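PDB 2JEX: regulatory protein E2 from Bovine papillomavirus type 1, which binds DNA as a dimer and probably regulates viral transcription and, in partnership with the E1 protein, takes part in starting viral DNA replication. Local coordinates for residues Y32-R37 and E74-L79; E20-K25 and W92-T97; L42-R47 and P60-C65. The protein carries 1 engineered substitution. All blocks are in the same frame, centred on the assembly; numbering follows the deposited sequence.

The chain is the N-terminal transactivation domain of E2, in which helices 4-21, 26-48 and 62-83 pack beside an antiparallel beta-sheet region. Contacts 1 and 3 both join helix 26-48 to helix 62-83, with centres 17 Å apart and nearest atoms about 5 Å apart. Contact 2 ties the turn between helices 4-21 and 26-48 to the loop before helix 99-103. It touches contact 1, the centres lying 13 Å apart, where Trp33 NE1 probably donates to Thr97 O over 2.8 Å. Contacts 2 and 3 are remote, about 27 Å between centres. Along the chain, contact 3 nests inside contact 1, and contact 1 inside contact 2.

Contact 1 of 3, residues Y32-R37 and E74-L79; sequences YWTAVR and EMQLSL
Met75 lies along one face of the Trp33 indole where helices 26-48 and 62-83 run roughly antiparallel, their local axes 8.4 Å apart and 150° between directions. Its CB sits over the five-membered ring as a CH-pi contact, 3.6 Å from the centroid. CG comes next, 3.8 Å from Trp33 CE2. Bends at chi2 (-56°) and chi3 bring SD above that face at a distance, 5.1 Å from the centroid of the six-membered ring, a Met-aromatic contact; the methyl CE ends past the rim, 4.1 Å from Trp33 CZ2. Tyr32 CE2 covers the opposite face of the indole, and Leu79 CD1 reaches Trp33 CD1 at 3.5 Å.

Nearer the surface the contact turns polar. Arg37, extended from CG to NE, gives NH1 to Gln76 OE1 in a nearly straight 2.9 Å hydrogen bond. The oxygen lies near the guanidinium plane, yet the donor stands 53° out of the amide carbonyl plane. This is antiparallel helix packing within the helical part of the transactivation domain: Tyr32 and Val36 rest on helix 4-21, Met75 meets Trp99 and Tyr102 of helix 99-103, and Leu79 packs on Phe110 of strand 110-120.

Contact 2 of 3, residues E20-K25 and W92-T97; sequences EKSSDK and WSLLDT
Asp24 and Trp92 join backbone to backbone, Trp92 N donating to Asp24 O over 2.7 Å with an angle of 165° at the hydrogen and approaching that carbonyl from above its plane. Beside this bond the two backbone segments come close, the CA atoms of Asp24 and Ser93 being 4.5 Å apart, and Ser93 CA directs its hydrogen at Ser23 O across 3.5 Å.

The side chains add a few van der Waals contacts. Leu94 extends its apolar CD1 branch to Ser22, 3.7 Å from Ser22 CA, and also lies alongside the Ser22 hydroxyl. Asp24 OD1 rests against the methylene of Ser93, 3.8 Å from Ser93 CB, while its charge stays 6.0 Å from Asp96 OD2.

Residues 22-25 form the turn that takes the chain from helix 4-21 into helix 26-48. Ser22 leaves the first helix with a positive phi of 49°, and Ser23 OG then accepts from Lys25 N at 3.0 Å, closing an ST turn; that hydroxyl also bonds Asp28. The facing loop is shaped by its own polar bonds. Ser93 OG, set between its backbone N and carbonyl carbon (chi1 68°), accepts from Asp96 N in an ST motif, and Ser93 N donates in return to Asp96 OD2 over 2.8 Å. Residues 94-96 have helical torsions without the regular bonds. Asp96 OD2 is gripped a second time by Ser93 OG, from above the carboxylate plane and from the same face as Ser93 N. Asp96 OD1 is engaged by Arg101 in a salt bridge. The buried Trp92 ring extends away from the turn, where Tyr138 meets it edge-to-face and Lys112 makes a cation-pi contact.

Contact 3 of 3, residues L42-R47 and P60-C65; sequences LLYAAR and PHSVVC
Leu43, Tyr44, Pro60 and Cys65 form the apolar part of this junction, which closes the connection running from helix 26-48 through the small antiparallel pair 53-54 and 57-58 into helix 62-83. Cys65 SG lies 3.5 Å from Leu43 CB; with chi1 at -63° the sulfur is anti to the carbonyl carbon of its own residue and faces the Leu43 backbone. Cys65 CB presses against Tyr44 CB at 3.7 Å. Leu43 also reaches Pro60, its CD1 3.9 Å from Pro60 CD, the two side chains running nearly at right angles. Arg47 joins this carbon packing through its aliphatic part: chi1 (-155°) sends CG against Ser62 CB, 3.4 Å away.

A second group of contacts sets carbon against backbone oxygen. The Tyr44 ring presents its edge to Ser62, with Tyr44 CD1 3.3 Å from Ser62 O. The bend of Arg47 at chi2 (52°) brings its CD to 3.7 Å from Pro60 O, while its guanidinium goes elsewhere, NH1 bonding Val51 O.

Within segment 60-65, His61 acts as the N-cap of helix 62-83: its ND1 accepts from Val63 N at 3.1 Å, the donor lying near the ring plane.

No hydrogen bond spans the two segments, so their association rests on van der Waals packing. The capping bond, in turn, uses ND1 as an acceptor, which would probably disfavour a proton on that nitrogen.

Contact 1 of 3, residues Y32-R37 and E74-L79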
loop_
_atom_site.group_PDB
_atom_site.type_symbol
_atom_site.label_atom_id
_atom_site.label_comp_id
_atom_site.label_asym_id
_atom_site.label_seq_id
_atom_site.Cartn_x
_atom_site.Cartn_y
_atom_site.Cartn_z
ATOM N N TYR A 32 -4.366 12.403 9.369
ATOM C CA TYR A 32 -3.436 11.467 9.992
ATOM C C TYR A 32 -2.052 11.532 9.351
ATOM O O TYR A 32 -1.049 11.550 10.058
ATOM C CB TYR A 32 -3.993 10.028 9.948
ATOM C CG TYR A 32 -2.974 8.954 10.280
ATOM C CD1 TYR A 32 -2.724 8.580 11.604
ATOM C CD2 TYR A 32 -2.253 8.321 9.268
ATOM C CE1 TYR A 32 -1.776 7.602 11.912
ATOM C CE2 TYR A 32 -1.304 7.341 9.561
ATOM C CZ TYR A 32 -1.071 6.988 10.879
ATOM O OH TYR A 32 -0.129 6.029 11.159
ATOM N N TRP A 33 -1.992 11.557 8.021
ATOM C CA TRP A 33 -0.691 11.560 7.343
ATOM C C TRP A 33 0.032 12.886 7.442
ATOM O O TRP A 33 1.260 12.922 7.435
ATOM C CB TRP A 33 -0.793 11.096 5.894
ATOM C CG TRP A 33 -0.918 9.622 5.825
ATOM C CD1 TRP A 33 -2.040 8.904 5.505
ATOM C CD2 TRP A 33 0.103 8.662 6.123
ATOM N NE1 TRP A 33 -1.776 7.552 5.572
ATOM C CE2 TRP A 33 -0.471 7.373 5.952
ATOM C CE3 TRP A 33 1.448 8.761 6.514
ATOM C CZ2 TRP A 33 0.255 6.195 6.156
ATOM C CZ3 TRP A 33 2.174 7.582 6.711
ATOM C CH2 TRP A 33 1.570 6.317 6.539
ATOM N N THR A 34 -0.737 13.967 7.540
ATOM C CA THR A 34 -0.182 15.297 7.729
ATOM C C THR A 34 0.432 15.433 9.132
ATOM O O THR A 34 1.390 16.180 9.324
ATOM C CB THR A 34 -1.261 16.363 7.516
ATOM O OG1 THR A 34 -2.280 16.196 8.504
ATOM C CG2 THR A 34 -1.899 16.182 6.168
ATOM N N ALA A 35 -0.125 14.696 10.095
ATOM C CA ALA A 35 0.410 14.641 11.444
ATOM C C ALA A 35 1.648 13.752 11.523
ATOM O O ALA A 35 2.558 14.034 12.302
ATOM C CB ALA A 35 -0.654 14.168 12.414
ATOM N N VAL A 36 1.684 12.688 10.720
ATOM C CA VAL A 36 2.887 11.845 10.610
ATOM C C VAL A 36 4.030 12.663 10.013
ATOM O O VAL A 36 5.168 12.588 10.485
ATOM C CB VAL A 36 2.659 10.538 9.791
ATOM C CG1 VAL A 36 3.953 9.706 9.727
ATOM C CG2 VAL A 36 1.532 9.681 10.399
ATOM N N ARG A 37 3.695 13.466 9.002
ATOM C CA ARG A 37 4.625 14.369 8.334
ATOM C C ARG A 37 5.229 15.380 9.307
ATOM O O ARG A 37 6.452 15.526 9.382
ATOM C CB ARG A 37 3.897 15.103 7.214
ATOM C CG ARG A 37 4.718 16.177 6.536
ATOM C CD ARG A 37 3.941 16.813 5.409
ATOM N NE ARG A 37 4.740 17.794 4.679
ATOM C CZ ARG A 37 4.358 18.371 3.545
ATOM N NH1 ARG A 37 3.183 18.071 3.015
ATOM N NH2 ARG A 37 5.148 19.256 2.945
ATOM N N GLU A 74 4.225 11.946 0.680
ATOM C CA GLU A 74 3.676 11.210 -0.458
ATOM C C GLU A 74 2.235 10.740 -0.243
ATOM O O GLU A 74 1.409 10.816 -1.165
ATOM C CB GLU A 74 4.561 10.015 -0.817
ATOM C CG GLU A 74 4.053 9.243 -2.009
ATOM C CD GLU A 74 5.059 8.265 -2.564
ATOM O OE1 GLU A 74 6.152 8.114 -1.969
ATOM O OE2 GLU A 74 4.749 7.640 -3.603
ATOM N N MET A 75 1.955 10.243 0.961
ATOM C CA MET A 75 0.615 9.806 1.324
ATOM C C MET A 75 -0.335 10.997 1.403
ATOM O O MET A 75 -1.399 10.988 0.787
ATOM C CB MET A 75 0.621 9.011 2.642
ATOM C CG MET A 75 1.350 7.668 2.585
ATOM S SD MET A 75 0.778 6.498 1.319
ATOM C CE MET A 75 -0.532 5.657 2.215
ATOM N N GLN A 76 0.067 12.028 2.133
ATOM C CA GLN A 76 -0.730 13.246 2.266
ATOM C C GLN A 76 -1.162 13.844 0.924
ATOM O O GLN A 76 -2.357 14.044 0.687
ATOM C CB GLN A 76 0.026 14.303 3.061
ATOM C CG GLN A 76 -0.743 15.601 3.173
ATOM C CD GLN A 76 0.073 16.750 3.741
ATOM O OE1 GLN A 76 1.109 16.549 4.361
ATOM N NE2 GLN A 76 -0.422 17.964 3.558
ATOM N N LEU A 77 -0.179 14.136 0.068
ATOM C CA LEU A 77 -0.420 14.756 -1.242
ATOM C C LEU A 77 -1.241 13.858 -2.152
ATOM O O LEU A 77 -2.156 14.332 -2.818
ATOM C CB LEU A 77 0.898 15.150 -1.922
ATOM C CG LEU A 77 1.804 16.119 -1.154
ATOM C CD1 LEU A 77 3.044 16.491 -1.957
ATOM C CD2 LEU A 77 1.051 17.373 -0.700
ATOM N N SER A 78 -0.920 12.564 -2.154
ATOM C CA SER A 78 -1.654 11.573 -2.943
ATOM C C SER A 78 -3.111 11.511 -2.524
ATOM O O SER A 78 -4.010 11.557 -3.369
ATOM C CB SER A 78 -1.016 10.184 -2.830
ATOM O OG SER A 78 0.197 10.119 -3.564
ATOM N N LEU A 79 -3.334 11.422 -1.216
ATOM C CA LEU A 79 -4.689 11.369 -0.682
ATOM C C LEU A 79 -5.467 12.654 -0.927
ATOM O O LEU A 79 -6.674 12.598 -1.187
ATOM C CB LEU A 79 -4.692 11.007 0.809
ATOM C CG LEU A 79 -4.123 9.632 1.182
ATOM C CD1 LEU A 79 -3.932 9.520 2.682
ATOM C CD2 LEU A 79 -5.010 8.469 0.657
#

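Contact 2 of 3, residues E20-K25 and W92-T97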
loop_
_atom_site.group_PDB
_atom_site.type_symbol
_atom_site.label_atom_id
_atom_site.label_comp_id
_atom_site.label_asym_id
_atom_site.label_seq_id
_atom_site.Cartn_x
_atom_site.Cartn_y
_atom_site.Cartn_z
ATOM N N GLU A 20 -7.425 5.241 17.094
ATOM C CA GLU A 20 -8.541 4.834 17.962
ATOM C C GLU A 20 -9.891 4.987 17.266
ATOM O O GLU A 20 -10.704 4.063 17.269
ATOM C CB GLU A 20 -8.549 5.632 19.270
ATOM C CG GLU A 20 -7.535 5.173 20.304
ATOM C CD GLU A 20 -7.691 5.889 21.640
ATOM O OE1 GLU A 20 -8.721 5.680 22.321
ATOM O OE2 GLU A 20 -6.772 6.655 22.015
ATOM N N LYS A 21 -10.114 6.160 16.673
ATOM C CA LYS A 21 -11.335 6.470 15.925
ATOM C C LYS A 21 -11.579 5.479 14.789
ATOM O O LYS A 21 -12.711 5.044 14.577
ATOM C CB LYS A 21 -11.269 7.907 15.386
ATOM C CG LYS A 21 -12.175 8.209 14.194
ATOM C CD LYS A 21 -11.857 9.565 13.588
ATOM C CE LYS A 21 -12.740 10.654 14.150
ATOM N NZ LYS A 21 -14.045 10.696 13.437
ATOM N N SER A 22 -10.509 5.128 14.077
ATOM C CA SER A 22 -10.573 4.242 12.906
ATOM C C SER A 22 -11.666 4.669 11.923
ATOM O O SER A 22 -12.630 3.945 11.684
ATOM C CB SER A 22 -10.731 2.773 13.322
ATOM O OG SER A 22 -10.505 1.918 12.215
ATOM N N SER A 23 -11.492 5.865 11.370
ATOM C CA SER A 23 -12.468 6.480 10.480
ATOM C C SER A 23 -12.479 5.834 9.100
ATOM O O SER A 23 -11.487 5.243 8.656
ATOM C CB SER A 23 -12.185 7.981 10.347
ATOM O OG SER A 23 -13.159 8.626 9.549
ATOM N N ASP A 24 -13.621 5.962 8.434
ATOM C CA ASP A 24 -13.787 5.499 7.067
ATOM C C ASP A 24 -13.900 6.703 6.126
ATOM O O ASP A 24 -14.246 6.567 4.955
ATOM C CB ASP A 24 -14.996 4.554 6.964
ATOM C CG ASP A 24 -14.887 3.358 7.913
ATOM O OD1 ASP A 24 -13.821 2.683 7.932
ATOM O OD2 ASP A 24 -15.872 3.091 8.646
ATOM N N LYS A 25 -13.583 7.883 6.651
ATOM C CA LYS A 25 -13.555 9.105 5.842
ATOM C C LYS A 25 -12.133 9.479 5.422
ATOM O O LYS A 25 -11.224 9.523 6.251
ATOM C CB LYS A 25 -14.251 10.269 6.567
ATOM C CG LYS A 25 -14.003 11.651 5.949
ATOM C CD LYS A 25 -14.511 11.765 4.505
ATOM C CE LYS A 25 -13.901 12.968 3.794
ATOM N NZ LYS A 25 -14.477 14.252 4.316
ATOM N N TRP A 92 -13.005 4.946 3.171
ATOM C CA TRP A 92 -11.587 4.618 3.235
ATOM C C TRP A 92 -11.207 4.388 4.679
ATOM O O TRP A 92 -11.383 5.265 5.515
ATOM C CB TRP A 92 -10.733 5.759 2.666
ATOM C CG TRP A 92 -10.855 5.907 1.191
ATOM C CD1 TRP A 92 -11.764 6.672 0.512
ATOM C CD2 TRP A 92 -10.049 5.267 0.199
ATOM N NE1 TRP A 92 -11.572 6.548 -0.841
ATOM C CE2 TRP A 92 -10.529 5.686 -1.063
ATOM C CE3 TRP A 92 -8.969 4.370 0.251
ATOM C CZ2 TRP A 92 -9.962 5.244 -2.266
ATOM C CZ3 TRP A 92 -8.404 3.929 -0.948
ATOM C CH2 TRP A 92 -8.904 4.370 -2.187
ATOM N N SER A 93 -10.678 3.212 4.972
ATOM C CA SER A 93 -10.217 2.920 6.319
ATOM C C SER A 93 -8.740 3.291 6.506
ATOM O O SER A 93 -8.057 3.747 5.570
ATOM C CB SER A 93 -10.442 1.447 6.641
ATOM O OG SER A 93 -9.588 0.656 5.844
ATOM N N LEU A 94 -8.263 3.104 7.732
ATOM C CA LEU A 94 -6.854 3.268 8.046
ATOM C C LEU A 94 -5.986 2.345 7.188
ATOM O O LEU A 94 -5.008 2.790 6.593
ATOM C CB LEU A 94 -6.613 3.022 9.540
ATOM C CG LEU A 94 -7.106 4.117 10.495
ATOM C CD1 LEU A 94 -7.048 3.618 11.923
ATOM C CD2 LEU A 94 -6.289 5.391 10.345
ATOM N N LEU A 95 -6.366 1.077 7.093
ATOM C CA LEU A 95 -5.588 0.112 6.324
ATOM C C LEU A 95 -5.595 0.361 4.816
ATOM O O LEU A 95 -4.576 0.130 4.154
ATOM C CB LEU A 95 -6.025 -1.316 6.641
ATOM C CG LEU A 95 -5.539 -1.821 8.007
ATOM C CD1 LEU A 95 -6.069 -3.210 8.271
ATOM C CD2 LEU A 95 -4.005 -1.786 8.127
ATOM N N ASP A 96 -6.721 0.837 4.278
ATOM C CA ASP A 96 -6.812 1.162 2.849
ATOM C C ASP A 96 -5.821 2.262 2.499
ATOM O O ASP A 96 -5.315 2.326 1.382
ATOM C CB ASP A 96 -8.222 1.626 2.464
ATOM C CG ASP A 96 -9.299 0.618 2.812
ATOM O OD1 ASP A 96 -9.085 -0.596 2.605
ATOM O OD2 ASP A 96 -10.371 1.050 3.283
ATOM N N THR A 97 -5.547 3.119 3.474
ATOM C CA THR A 97 -4.710 4.291 3.271
ATOM C C THR A 97 -3.387 4.174 4.041
ATOM O O THR A 97 -2.788 5.185 4.428
ATOM C CB THR A 97 -5.469 5.569 3.671
ATOM O OG1 THR A 97 -6.022 5.403 4.983
ATOM C CG2 THR A 97 -6.601 5.849 2.693
#

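Contact 3 of 3, residues L42-R47 and P60-C65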
loop_
_atom_site.group_PDB
_atom_site.type_symbol
_atom_site.label_atom_id
_atom_site.label_comp_id
_atom_site.label_asym_id
_atom_site.label_seq_id
_atom_site.Cartn_x
_atom_site.Cartn_y
_atom_site.Cartn_z
ATOM N N LEU A 42 9.688 17.526 12.354
ATOM C CA LEU A 42 10.210 18.187 13.550
ATOM C C LEU A 42 11.379 17.384 14.101
ATOM O O LEU A 42 12.420 17.939 14.443
ATOM C CB LEU A 42 9.129 18.333 14.632
ATOM C CG LEU A 42 7.799 19.040 14.335
ATOM C CD1 LEU A 42 6.760 18.571 15.341
ATOM C CD2 LEU A 42 7.924 20.571 14.349
ATOM N N LEU A 43 11.191 16.070 14.146
ATOM C CA LEU A 43 12.187 15.135 14.643
ATOM C C LEU A 43 13.449 15.162 13.790
ATOM O O LEU A 43 14.564 15.114 14.322
ATOM C CB LEU A 43 11.598 13.714 14.702
ATOM C CG LEU A 43 10.560 13.377 15.777
ATOM C CD1 LEU A 43 10.101 11.939 15.606
ATOM C CD2 LEU A 43 11.103 13.601 17.193
ATOM N N TYR A 44 13.268 15.256 12.474
ATOM C CA TYR A 44 14.391 15.358 11.549
ATOM C C TYR A 44 15.124 16.676 11.747
ATOM O O TYR A 44 16.354 16.706 11.793
ATOM C CB TYR A 44 13.918 15.202 10.094
ATOM C CG TYR A 44 15.022 15.365 9.071
ATOM C CD1 TYR A 44 15.980 14.367 8.883
ATOM C CD2 TYR A 44 15.106 16.521 8.285
ATOM C CE1 TYR A 44 17.000 14.519 7.948
ATOM C CE2 TYR A 44 16.118 16.681 7.342
ATOM C CZ TYR A 44 17.065 15.678 7.183
ATOM O OH TYR A 44 18.069 15.828 6.255
ATOM N N ALA A 45 14.358 17.759 11.881
ATOM C CA ALA A 45 14.919 19.079 12.136
ATOM C C ALA A 45 15.680 19.123 13.472
ATOM O O ALA A 45 16.704 19.785 13.583
ATOM C CB ALA A 45 13.825 20.130 12.111
ATOM N N ALA A 46 15.165 18.412 14.471
ATOM C CA ALA A 46 15.820 18.284 15.764
ATOM C C ALA A 46 17.164 17.561 15.627
ATOM O O ALA A 46 18.159 17.989 16.208
ATOM C CB ALA A 46 14.911 17.552 16.740
ATOM N N ARG A 47 17.174 16.482 14.837
ATOM C CA ARG A 47 18.372 15.689 14.548
ATOM C C ARG A 47 19.511 16.498 13.895
ATOM O O ARG A 47 20.688 16.382 14.303
ATOM C CB ARG A 47 17.984 14.471 13.703
ATOM C CG ARG A 47 18.925 13.277 13.814
ATOM C CD ARG A 47 19.198 12.845 15.265
ATOM N NE ARG A 47 20.580 12.384 15.385
ATOM C CZ ARG A 47 21.521 12.976 16.125
ATOM N NH1 ARG A 47 21.247 14.055 16.860
ATOM N NH2 ARG A 47 22.747 12.469 16.145
ATOM N N PRO A 60 14.704 9.581 16.650
ATOM C CA PRO A 60 15.285 8.562 15.764
ATOM C C PRO A 60 16.455 9.110 14.934
ATOM O O PRO A 60 16.583 10.328 14.764
ATOM C CB PRO A 60 14.127 8.209 14.818
ATOM C CG PRO A 60 12.889 8.646 15.510
ATOM C CD PRO A 60 13.273 9.809 16.374
ATOM N N HIS A 61 17.293 8.212 14.424
ATOM C CA HIS A 61 18.285 8.563 13.411
ATOM C C HIS A 61 17.665 9.433 12.314
ATOM O O HIS A 61 16.532 9.187 11.884
ATOM C CB HIS A 61 18.846 7.286 12.792
ATOM C CG HIS A 61 20.148 7.468 12.070
ATOM N ND1 HIS A 61 20.281 8.269 10.954
ATOM C CD2 HIS A 61 21.366 6.916 12.285
ATOM C CE1 HIS A 61 21.529 8.218 10.525
ATOM N NE2 HIS A 61 22.208 7.404 11.314
ATOM N N SER A 62 18.411 10.437 11.858
ATOM C CA SER A 62 17.927 11.383 10.851
ATOM C C SER A 62 17.449 10.717 9.554
ATOM O O SER A 62 16.447 11.138 8.985
ATOM C CB SER A 62 18.975 12.465 10.557
ATOM O OG SER A 62 20.017 11.960 9.747
ATOM N N VAL A 63 18.156 9.679 9.106
ATOM C CA VAL A 63 17.761 8.901 7.923
ATOM C C VAL A 63 16.355 8.283 8.094
ATOM O O VAL A 63 15.588 8.179 7.136
ATOM C CB VAL A 63 18.839 7.812 7.575
ATOM C CG1 VAL A 63 18.376 6.886 6.464
ATOM C CG2 VAL A 63 20.162 8.467 7.176
ATOM N N VAL A 64 16.036 7.898 9.327
ATOM C CA VAL A 64 14.756 7.298 9.677
ATOM C C VAL A 64 13.641 8.345 9.679
ATOM O O VAL A 64 12.598 8.134 9.043
ATOM C CB VAL A 64 14.844 6.573 11.041
ATOM C CG1 VAL A 64 13.468 6.243 11.595
ATOM C CG2 VAL A 64 15.690 5.316 10.917
ATOM N N CYS A 65 13.863 9.462 10.389
ATOM C CA CYS A 65 12.913 10.580 10.421
ATOM C C CYS A 65 12.656 11.105 9.009
ATOM O O CYS A 65 11.527 11.413 8.656
ATOM C CB CYS A 65 13.449 11.748 11.257
ATOM S SG CYS A 65 13.740 11.486 13.008
#